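Local coordinates for glutathione S-transferase (Ceriporiopsis subvermispora, PDB 6J3F), which binds glutathione and probably, as a glutathione S-transferase of apparent beta-etherase kinship, transfers it to electrophilic substrates, at residues Q6-P11 / L71-D76; K26-L31 / E251-A256; D195-L200 / D237-K242. One frame throughout, in Å; residues are numbered along the deposited sequence.

Contact 1. Residues Q6-P11 / L71-D76. With GSH (glutathione), chain C.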
loop_
_atom_site.group_PDB
_atom_site.type_symbol
_atom_site.label_atom_id
_atom_site.label_comp_id
_atom_site.label_asym_id
_atom_site.label_seq_id
_atom_site.Cartn_x
_atom_site.Cartn_y
_atom_site.Cartn_z
ATOM N N GLN A 6 -28.731 -4.945 10.765
ATOM C CA GLN A 6 -28.500 -6.373 10.607
ATOM C C GLN A 6 -27.142 -6.591 9.959
ATOM O O GLN A 6 -26.870 -6.080 8.865
ATOM C CB GLN A 6 -29.616 -7.022 9.796
ATOM C CG GLN A 6 -30.903 -7.016 10.575
ATOM C CD GLN A 6 -32.050 -6.632 9.714
ATOM O OE1 GLN A 6 -32.245 -7.215 8.640
ATOM N NE2 GLN A 6 -32.823 -5.631 10.155
ATOM N N PHE A 7 -26.305 -7.355 10.647
ATOM C CA PHE A 7 -24.920 -7.591 10.282
ATOM C C PHE A 7 -24.783 -9.058 9.894
ATOM O O PHE A 7 -25.016 -9.945 10.722
ATOM C CB PHE A 7 -24.020 -7.218 11.461
ATOM C CG PHE A 7 -22.603 -7.660 11.320
ATOM C CD1 PHE A 7 -21.853 -7.297 10.212
ATOM C CD2 PHE A 7 -22.001 -8.406 12.323
ATOM C CE1 PHE A 7 -20.535 -7.692 10.091
ATOM C CE2 PHE A 7 -20.684 -8.807 12.214
ATOM C CZ PHE A 7 -19.947 -8.454 11.096
ATOM N N TYR A 8 -24.415 -9.308 8.640
ATOM C CA TYR A 8 -24.356 -10.658 8.089
ATOM C C TYR A 8 -22.939 -11.203 8.234
ATOM O O TYR A 8 -21.985 -10.585 7.743
ATOM C CB TYR A 8 -24.804 -10.645 6.628
ATOM C CG TYR A 8 -26.247 -10.201 6.484
ATOM C CD1 TYR A 8 -26.620 -8.873 6.679
ATOM C CD2 TYR A 8 -27.246 -11.112 6.172
ATOM C CE1 TYR A 8 -27.960 -8.471 6.565
ATOM C CE2 TYR A 8 -28.567 -10.717 6.028
ATOM C CZ TYR A 8 -28.927 -9.411 6.256
ATOM O OH TYR A 8 -30.251 -9.046 6.131
ATOM N N ASP A 9 -22.810 -12.351 8.909
ATOM C CA ASP A 9 -21.534 -12.951 9.294
ATOM C C ASP A 9 -21.562 -14.422 8.893
ATOM O O ASP A 9 -22.618 -14.973 8.562
ATOM C CB ASP A 9 -21.277 -12.802 10.815
ATOM C CG ASP A 9 -19.773 -12.786 11.200
ATOM O OD1 ASP A 9 -18.923 -13.310 10.456
ATOM O OD2 ASP A 9 -19.435 -12.269 12.289
ATOM N N ILE A 10 -20.393 -15.055 8.923
ATOM C CA ILE A 10 -20.218 -16.473 8.625
ATOM C C ILE A 10 -19.880 -17.195 9.927
ATOM O O ILE A 10 -18.856 -16.890 10.552
ATOM C CB ILE A 10 -19.113 -16.700 7.582
ATOM C CG1 ILE A 10 -19.309 -15.791 6.376
ATOM C CG2 ILE A 10 -19.064 -18.153 7.186
ATOM C CD1 ILE A 10 -18.244 -15.951 5.312
ATOM N N PRO A 11 -20.675 -18.167 10.356
ATOM C CA PRO A 11 -20.364 -18.887 11.594
ATOM C C PRO A 11 -19.267 -19.922 11.401
ATOM O O PRO A 11 -19.124 -20.528 10.333
ATOM C CB PRO A 11 -21.688 -19.579 11.923
ATOM C CG PRO A 11 -22.195 -19.937 10.553
ATOM C CD PRO A 11 -21.872 -18.715 9.699
ATOM N N LEU A 71 -19.186 -11.507 2.425
ATOM C CA LEU A 71 -19.549 -10.932 3.704
ATOM C C LEU A 71 -18.287 -10.217 4.178
ATOM O O LEU A 71 -17.189 -10.598 3.772
ATOM C CB LEU A 71 -20.024 -12.016 4.677
ATOM C CG LEU A 71 -21.380 -12.650 4.323
ATOM C CD1 LEU A 71 -21.938 -13.435 5.509
ATOM C CD2 LEU A 71 -22.380 -11.592 3.855
ATOM N N PRO A 72 -18.417 -9.185 5.030
ATOM C CA PRO A 72 -19.623 -8.737 5.728
ATOM C C PRO A 72 -20.519 -7.903 4.869
ATOM O O PRO A 72 -20.058 -7.368 3.870
ATOM C CB PRO A 72 -19.070 -7.893 6.874
ATOM C CG PRO A 72 -17.787 -7.345 6.327
ATOM C CD PRO A 72 -17.238 -8.385 5.395
ATOM N N VAL A 73 -21.784 -7.816 5.274
ATOM C CA VAL A 73 -22.760 -6.887 4.722
ATOM C C VAL A 73 -23.602 -6.380 5.884
ATOM O O VAL A 73 -23.793 -7.079 6.881
ATOM C CB VAL A 73 -23.637 -7.564 3.651
ATOM C CG1 VAL A 73 -24.862 -6.734 3.321
ATOM C CG2 VAL A 73 -22.822 -7.828 2.402
ATOM N N ILE A 74 -24.076 -5.141 5.783
ATOM C CA ILE A 74 -25.055 -4.661 6.746
ATOM C C ILE A 74 -26.262 -4.134 5.995
ATOM O O ILE A 74 -26.145 -3.613 4.881
ATOM C CB ILE A 74 -24.501 -3.575 7.700
ATOM C CG1 ILE A 74 -24.104 -2.321 6.925
ATOM C CG2 ILE A 74 -23.368 -4.141 8.552
ATOM C CD1 ILE A 74 -24.098 -1.072 7.757
ATOM N N HIS A 75 -27.433 -4.287 6.618
ATOM C CA HIS A 75 -28.654 -3.604 6.208
ATOM C C HIS A 75 -29.109 -2.708 7.345
ATOM O O HIS A 75 -29.222 -3.162 8.488
ATOM C CB HIS A 75 -29.786 -4.573 5.844
ATOM C CG HIS A 75 -31.069 -3.880 5.497
ATOM N ND1 HIS A 75 -31.278 -3.267 4.277
ATOM C CD2 HIS A 75 -32.197 -3.672 6.219
ATOM C CE1 HIS A 75 -32.481 -2.719 4.260
ATOM N NE2 HIS A 75 -33.060 -2.955 5.424
ATOM N N ASP A 76 -29.391 -1.446 7.017
ATOM C CA ASP A 76 -29.779 -0.404 7.967
ATOM C C ASP A 76 -31.270 -0.100 7.828
ATOM O O ASP A 76 -31.654 0.737 6.996
ATOM C CB ASP A 76 -28.949 0.854 7.712
ATOM C CG ASP A 76 -28.945 1.806 8.886
ATOM O OD1 ASP A 76 -29.809 1.666 9.779
ATOM O OD2 ASP A 76 -28.072 2.697 8.906
HETATM N N1 GSH C . -13.126 -6.785 0.299
HETATM C CA1 GSH C . -14.083 -7.520 1.104
HETATM C C1 GSH C . -14.251 -6.853 2.450
HETATM O O11 GSH C . -15.388 -6.845 2.990
HETATM O O12 GSH C . -13.253 -6.313 2.983
HETATM C CB1 GSH C . -13.634 -8.976 1.229
HETATM C CG1 GSH C . -14.706 -9.790 1.937
HETATM C CD1 GSH C . -14.488 -11.285 1.820
HETATM O OE1 GSH C . -13.704 -11.744 1.003
HETATM N N2 GSH C . -15.211 -12.023 2.656
HETATM C CA2 GSH C . -15.219 -13.475 2.620
HETATM C C2 GSH C . -16.372 -14.039 1.828
HETATM O O2 GSH C . -17.518 -13.737 2.113
HETATM C CB2 GSH C . -15.269 -14.016 4.047
HETATM S SG2 GSH C . -13.706 -13.763 4.930
HETATM N N3 GSH C . -16.086 -14.867 0.822
HETATM C CA3 GSH C . -17.127 -15.491 0.022
HETATM C C3 GSH C . -16.643 -16.660 -0.817
HETATM O O31 GSH C . -15.435 -17.009 -0.756
HETATM O O32 GSH C . -17.478 -17.246 -1.549
#
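The Tyr8 ring turns its edge to Val73, whose carbonyl O lies in the ring plane 3.4 Å from CD1; the same edge runs on past the backbone of Ile74 and His75. On the other side of the sheet the Phe7 ring also offers an edge, with CE1 3.5 Å from CB of Pro72, while CG2 of Ile74 comes in obliquely. With CG anti to the backbone N (chi1 169°), the Phe7 ring swings back toward Pro72; a flat apolar ring suits this buried layer, between Pro72 and Ile74 and, across it, Thr27 and Arg28 of helix 22-34. CB of Tyr8 meets Leu71, whose CD2 is 3.8 Å away and whose CD1 reaches CG1 of Ile10.

Gln6 and His75 form an antiparallel hydrogen-bonded pair through Gln6 N to His75 O and His75 N to Gln6 O, and Tyr8 N gives Val73 O a nearly straight bond of 2.9 Å. Asp9 is held by Thr24 on helix 22-34.

The peptide bond before Pro72 is cis, a geometry that in this fold helps to present the backbone of Leu71 to glutathione: Leu71 N donates to O2 of the ligand at 2.8 Å, and Leu71 O accepts from its N2 at 2.7 Å. This antiparallel, strand-like grip on the cysteinyl part of glutathione, set beside a cis-proline, is the hallmark of the thioredoxin-fold domain of glutathione S-transferases.

Contact 2. Residues K26-L31 / E251-A256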
loop_
_atom_site.group_PDB
_atom_site.type_symbol
_atom_site.label_atom_id
_atom_site.label_comp_id
_atom_site.label_asym_id
_atom_site.label_seq_id
_atom_site.Cartn_x
_atom_site.Cartn_y
_atom_site.Cartn_z
ATOM N N LYS A 26 -13.482 -7.129 10.907
ATOM C CA LYS A 26 -13.214 -5.713 10.668
ATOM C C LYS A 26 -14.467 -4.886 10.907
ATOM O O LYS A 26 -14.424 -3.869 11.611
ATOM C CB LYS A 26 -12.671 -5.486 9.258
ATOM C CG LYS A 26 -11.231 -5.909 9.088
ATOM C CD LYS A 26 -10.736 -5.589 7.694
ATOM C CE LYS A 26 -11.363 -6.503 6.667
ATOM N NZ LYS A 26 -11.156 -6.058 5.266
ATOM N N THR A 27 -15.611 -5.341 10.361
ATOM C CA THR A 27 -16.892 -4.661 10.583
ATOM C C THR A 27 -17.440 -4.916 11.986
ATOM O O THR A 27 -18.083 -4.033 12.552
ATOM C CB THR A 27 -17.925 -5.090 9.529
ATOM O OG1 THR A 27 -17.432 -4.783 8.220
ATOM C CG2 THR A 27 -19.250 -4.350 9.719
ATOM N N ARG A 28 -17.201 -6.097 12.571
ATOM C CA ARG A 28 -17.667 -6.324 13.936
ATOM C C ARG A 28 -16.910 -5.448 14.926
ATOM O O ARG A 28 -17.519 -4.846 15.817
ATOM C CB ARG A 28 -17.545 -7.789 14.327
ATOM C CG ARG A 28 -17.977 -8.010 15.752
ATOM C CD ARG A 28 -17.929 -9.463 16.165
ATOM N NE ARG A 28 -18.844 -10.305 15.405
ATOM C CZ ARG A 28 -20.167 -10.332 15.560
ATOM N NH1 ARG A 28 -20.769 -9.538 16.437
ATOM N NH2 ARG A 28 -20.894 -11.159 14.824
ATOM N N TYR A 29 -15.586 -5.337 14.776
ATOM C CA TYR A 29 -14.857 -4.326 15.540
ATOM C C TYR A 29 -15.407 -2.934 15.258
ATOM O O TYR A 29 -15.517 -2.105 16.168
ATOM C CB TYR A 29 -13.360 -4.350 15.212
ATOM C CG TYR A 29 -12.508 -5.329 15.973
ATOM C CD1 TYR A 29 -12.447 -5.309 17.367
ATOM C CD2 TYR A 29 -11.708 -6.250 15.297
ATOM C CE1 TYR A 29 -11.625 -6.212 18.070
ATOM C CE2 TYR A 29 -10.885 -7.145 15.990
ATOM C CZ TYR A 29 -10.849 -7.119 17.370
ATOM O OH TYR A 29 -10.034 -8.009 18.035
ATOM N N THR A 30 -15.733 -2.647 13.994
ATOM C CA THR A 30 -16.140 -1.292 13.626
ATOM C C THR A 30 -17.450 -0.922 14.300
ATOM O O THR A 30 -17.584 0.168 14.868
ATOM C CB THR A 30 -16.263 -1.165 12.109
ATOM O OG1 THR A 30 -15.005 -1.488 11.487
ATOM C CG2 THR A 30 -16.689 0.256 11.727
ATOM N N LEU A 31 -18.418 -1.837 14.271
ATOM C CA LEU A 31 -19.699 -1.602 14.929
ATOM C C LEU A 31 -19.523 -1.438 16.431
ATOM O O LEU A 31 -20.081 -0.516 17.037
ATOM C CB LEU A 31 -20.651 -2.757 14.623
ATOM C CG LEU A 31 -21.162 -2.748 13.189
ATOM C CD1 LEU A 31 -21.695 -4.107 12.806
ATOM C CD2 LEU A 31 -22.246 -1.699 13.042
ATOM N N GLU A 251 -13.796 -6.593 21.246
ATOM C CA GLU A 251 -13.705 -7.969 20.757
ATOM C C GLU A 251 -14.843 -8.792 21.365
ATOM O O GLU A 251 -14.649 -9.704 22.172
ATOM C CB GLU A 251 -12.349 -8.566 21.089
ATOM C CG GLU A 251 -12.128 -9.884 20.421
ATOM C CD GLU A 251 -10.892 -10.571 20.908
ATOM O OE1 GLU A 251 -10.882 -11.819 20.892
ATOM O OE2 GLU A 251 -9.933 -9.870 21.309
ATOM N N VAL A 252 -16.059 -8.449 20.949
ATOM C CA VAL A 252 -17.271 -8.938 21.593
ATOM C C VAL A 252 -18.290 -9.331 20.532
ATOM O O VAL A 252 -18.568 -8.565 19.601
ATOM C CB VAL A 252 -17.863 -7.879 22.542
ATOM C CG1 VAL A 252 -16.993 -7.749 23.777
ATOM C CG2 VAL A 252 -17.939 -6.542 21.834
ATOM N N VAL A 253 -18.840 -10.528 20.669
ATOM C CA VAL A 253 -20.039 -10.880 19.923
ATOM C C VAL A 253 -21.207 -10.701 20.879
ATOM O O VAL A 253 -21.460 -11.596 21.704
ATOM C CB VAL A 253 -19.967 -12.306 19.375
ATOM C CG1 VAL A 253 -21.139 -12.540 18.445
ATOM C CG2 VAL A 253 -18.650 -12.510 18.659
ATOM N N PRO A 254 -21.925 -9.569 20.818
ATOM C CA PRO A 254 -22.967 -9.296 21.817
ATOM C C PRO A 254 -24.024 -10.388 21.813
ATOM O O PRO A 254 -24.402 -10.903 20.761
ATOM C CB PRO A 254 -23.544 -7.945 21.371
ATOM C CG PRO A 254 -22.480 -7.326 20.522
ATOM C CD PRO A 254 -21.837 -8.489 19.817
ATOM N N ASP A 255 -24.482 -10.750 23.014
ATOM C CA ASP A 255 -25.351 -11.914 23.156
ATOM C C ASP A 255 -26.618 -11.752 22.323
ATOM O O ASP A 255 -27.010 -12.670 21.592
ATOM C CB ASP A 255 -25.681 -12.146 24.634
ATOM C CG ASP A 255 -24.447 -12.526 25.467
ATOM O OD1 ASP A 255 -23.511 -13.168 24.925
ATOM O OD2 ASP A 255 -24.418 -12.185 26.673
ATOM N N ALA A 256 -27.246 -10.576 22.399
ATOM C CA ALA A 256 -28.421 -10.191 21.593
ATOM C C ALA A 256 -29.399 -11.336 21.282
ATOM O O ALA A 256 -29.790 -12.103 22.165
ATOM C CB ALA A 256 -27.959 -9.528 20.278
HETATM O O HOH W 1 -8.717 -7.827 20.506
#
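Arg28 leaves helix 22-34 toward the C-terminal tail and meets Val252, Val253 and Pro254 in turn. From CB the chain runs out extended, CG anti to the backbone N (chi1 178°), which carries CG and CD along the carbonyl of Val252; CD lies 3.6 Å from Val252 O, an oxygen that accepts a hydrogen bond from Asn32, one turn on. The bend at chi3 (-63°) then turns the guanidinium across Val253, the two side chains crossing at about a right angle. NE is 3.9 Å from CG2 of Val253. Farther out, CG1 of Val253 sits over one face of the guanidinium, 3.5 Å above its plane and offset toward the rim. NH1 also passes CD of Pro254 at 3.7 Å. Branched valine suits this place, since its two methyl groups cover successive parts of the arginine.

The charged end is satisfied elsewhere: NH2 forms a salt bridge with Asp9 and a hydrogen bond with Thr40. Were Arg28 replaced by an alanine, Asp9 would probably lose its charged mate and a gap would be likely to open beside Val253 and Pro254.

One residue on, Tyr29 lies side by side with Glu251, both pointing the same way, and its CE1 is 3.8 Å from CA of Glu251. The two polar ends do not bond directly. A water bridges them, accepting from Tyr29 OH at 2.8 Å and donating to Glu251 OE2, while OE1 of Glu251 pairs with Arg220.

No direct hydrogen bond joins the two segments themselves: apolar groups lie over an arginine and one water is shared, while the charges of Arg28 and Glu251 are paired with other parts of the fold. The chain's end is thus tied to helix 22-34 by close packing, by that water and by the bond from Asn32.

Contact 3. Residues D195-L200 / D237-K242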
loop_
_atom_site.group_PDB
_atom_site.type_symbol
_atom_site.label_atom_id
_atom_site.label_comp_id
_atom_site.label_asym_id
_atom_site.label_seq_id
_atom_site.Cartn_x
_atom_site.Cartn_y
_atom_site.Cartn_z
ATOM N N ASP A 195 7.386 5.392 17.498
ATOM C CA ASP A 195 6.906 4.016 17.310
ATOM C C ASP A 195 5.466 3.851 17.814
ATOM O O ASP A 195 5.238 3.550 18.991
ATOM C CB ASP A 195 7.836 3.047 18.031
ATOM C CG ASP A 195 7.491 1.586 17.762
ATOM O OD1 ASP A 195 7.264 1.227 16.584
ATOM O OD2 ASP A 195 7.445 0.801 18.733
ATOM N N LYS A 196 4.488 3.984 16.916
ATOM C CA LYS A 196 3.081 4.036 17.291
ATOM C C LYS A 196 2.433 2.654 17.284
ATOM O O LYS A 196 2.883 1.716 16.616
ATOM C CB LYS A 196 2.302 4.946 16.344
ATOM C CG LYS A 196 2.994 6.222 16.010
ATOM C CD LYS A 196 2.327 6.879 14.828
ATOM C CE LYS A 196 3.355 7.675 14.048
ATOM N NZ LYS A 196 4.439 6.788 13.554
ATOM N N LEU A 197 1.351 2.542 18.050
ATOM C CA LEU A 197 0.455 1.404 17.955
ATOM C C LEU A 197 -0.726 1.686 17.049
ATOM O O LEU A 197 -1.329 0.745 16.529
ATOM C CB LEU A 197 -0.079 1.005 19.336
ATOM C CG LEU A 197 0.797 0.215 20.309
ATOM C CD1 LEU A 197 -0.045 -0.260 21.481
ATOM C CD2 LEU A 197 1.451 -0.964 19.636
ATOM N N LEU A 198 -1.076 2.958 16.875
ATOM C CA LEU A 198 -2.207 3.383 16.068
ATOM C C LEU A 198 -1.704 4.238 14.918
ATOM O O LEU A 198 -0.802 5.057 15.093
ATOM C CB LEU A 198 -3.207 4.165 16.900
ATOM C CG LEU A 198 -3.762 3.471 18.141
ATOM C CD1 LEU A 198 -4.989 4.267 18.644
ATOM C CD2 LEU A 198 -4.123 2.036 17.824
ATOM N N PHE A 199 -2.288 4.048 13.736
ATOM C CA PHE A 199 -1.773 4.735 12.557
ATOM C C PHE A 199 -1.842 6.255 12.693
ATOM O O PHE A 199 -0.906 6.957 12.288
ATOM C CB PHE A 199 -2.505 4.247 11.306
ATOM C CG PHE A 199 -1.771 3.132 10.619
ATOM C CD1 PHE A 199 -1.896 1.822 11.064
ATOM C CD2 PHE A 199 -0.907 3.398 9.580
ATOM C CE1 PHE A 199 -1.195 0.780 10.453
ATOM C CE2 PHE A 199 -0.193 2.359 8.967
ATOM C CZ PHE A 199 -0.343 1.047 9.402
ATOM N N LEU A 200 -2.940 6.786 13.247
ATOM C CA LEU A 200 -3.062 8.235 13.403
ATOM C C LEU A 200 -2.264 8.785 14.577
ATOM O O LEU A 200 -2.103 10.008 14.670
ATOM C CB LEU A 200 -4.523 8.628 13.582
ATOM C CG LEU A 200 -5.375 8.322 12.374
ATOM C CD1 LEU A 200 -6.737 8.837 12.668
ATOM C CD2 LEU A 200 -4.785 8.997 11.150
ATOM N N ASP A 237 8.497 -7.065 19.276
ATOM C CA ASP A 237 8.368 -6.705 20.687
ATOM C C ASP A 237 6.910 -6.610 21.121
ATOM O O ASP A 237 6.531 -5.735 21.909
ATOM C CB ASP A 237 9.100 -5.399 21.003
ATOM C CG ASP A 237 9.792 -5.445 22.359
ATOM O OD1 ASP A 237 10.512 -6.445 22.628
ATOM O OD2 ASP A 237 9.576 -4.508 23.164
ATOM N N GLY A 238 6.084 -7.516 20.589
ATOM C CA GLY A 238 4.716 -7.643 21.033
ATOM C C GLY A 238 3.742 -6.641 20.470
ATOM O O GLY A 238 2.633 -6.525 21.009
ATOM N N LYS A 239 4.096 -5.940 19.388
ATOM C CA LYS A 239 3.240 -4.855 18.902
ATOM C C LYS A 239 1.846 -5.358 18.526
ATOM O O LYS A 239 0.844 -4.656 18.745
ATOM C CB LYS A 239 3.897 -4.141 17.710
ATOM C CG LYS A 239 3.084 -2.924 17.190
ATOM C CD LYS A 239 3.740 -2.216 16.009
ATOM C CE LYS A 239 5.060 -1.566 16.418
ATOM N NZ LYS A 239 4.910 -0.654 17.595
ATOM N N TRP A 240 1.755 -6.573 17.970
ATOM C CA TRP A 240 0.464 -7.080 17.502
ATOM C C TRP A 240 -0.369 -7.636 18.647
ATOM O O TRP A 240 -1.596 -7.492 18.655
ATOM C CB TRP A 240 0.692 -8.142 16.431
ATOM C CG TRP A 240 1.796 -7.744 15.514
ATOM C CD1 TRP A 240 2.997 -8.374 15.350
ATOM C CD2 TRP A 240 1.827 -6.586 14.671
ATOM N NE1 TRP A 240 3.766 -7.691 14.438
ATOM C CE2 TRP A 240 3.073 -6.590 14.007
ATOM C CE3 TRP A 240 0.921 -5.555 14.406
ATOM C CZ2 TRP A 240 3.432 -5.613 13.090
ATOM C CZ3 TRP A 240 1.279 -4.578 13.497
ATOM C CH2 TRP A 240 2.531 -4.610 12.855
ATOM N N ALA A 241 0.282 -8.291 19.609
ATOM C CA ALA A 241 -0.377 -8.622 20.868
ATOM C C ALA A 241 -0.894 -7.365 21.556
ATOM O O ALA A 241 -2.040 -7.314 22.018
ATOM C CB ALA A 241 0.607 -9.359 21.780
ATOM N N LYS A 242 -0.049 -6.331 21.628
ATOM C CA LYS A 242 -0.460 -5.092 22.283
ATOM C C LYS A 242 -1.602 -4.414 21.539
ATOM O O LYS A 242 -2.469 -3.799 22.174
ATOM C CB LYS A 242 0.737 -4.143 22.440
ATOM C CG LYS A 242 1.871 -4.735 23.299
ATOM C CD LYS A 242 2.837 -3.682 23.813
ATOM C CE LYS A 242 4.280 -4.078 23.610
ATOM N NZ LYS A 242 5.103 -2.838 23.548
#
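The ammonium group of Lys239 is gripped by three oxygens of the loop 195-200. Both carboxylate oxygens of Asp195 take part in a salt bridge, OD2 at 3.1 Å and OD1 at 3.2 Å from NZ, though as hydrogen bonds both are weak. The third is the backbone O of Lys196: NZ lies 3.3 Å from it and well above the plane of that carbonyl (52° out), not on a lone pair. Asp195 and Lys239 approach from opposite directions. The lysine starts extended, with CG anti to the backbone N (chi1 -177°), and then bends at chi3 and chi4, bringing NZ round to the loop. A long flexible amine suits this place because it can span from the first turn of a helix to oxygens on separate residues.

The stem of the same lysine does apolar work. CD2 of Leu197 lies 3.5 Å from CG of Lys239, the two side chains sliding past each other in opposite directions. The other methyl, CD1, is 4.1 Å from CB of Lys242, one turn along. Leucine's forked end thus touches both lysines.

Gly238 occupies the N-cap position of helix 239-246, where its positive phi favours glycine. The Lys239 side chain also touches Leu189, while Lys196 turns its own amine to Asp192 and Leu189 O. The contact therefore fastens the loop between helices 169-189 and 206-222 to the start of helix 239-246, within the helical C-terminal domain.

Contacts 1 and 2 are neighbours, their centres about 11 Å apart. Strand 5-9 and helix 22-34 follow each other in the thioredoxin-like domain, and the two contacts touch directly, through a salt bridge and the packing of Thr27 on Pro72. Their segments alternate along the chain, in the order 6-11, 26-31, 71-76, 251-256. The tail 251-256 comes back from the helical domain to helix 22-34. Contact 3 lies in the helical domain, about 28 Å from contact 1 and about 21 Å from contact 2 between centres, on the far side of the chain's centre from contact 1. Its segments fall between the two halves of contact 2. Contacts 1 and 2 both hold glutathione-binding residues, Leu71 and Lys26, while contact 3 lies away from the site.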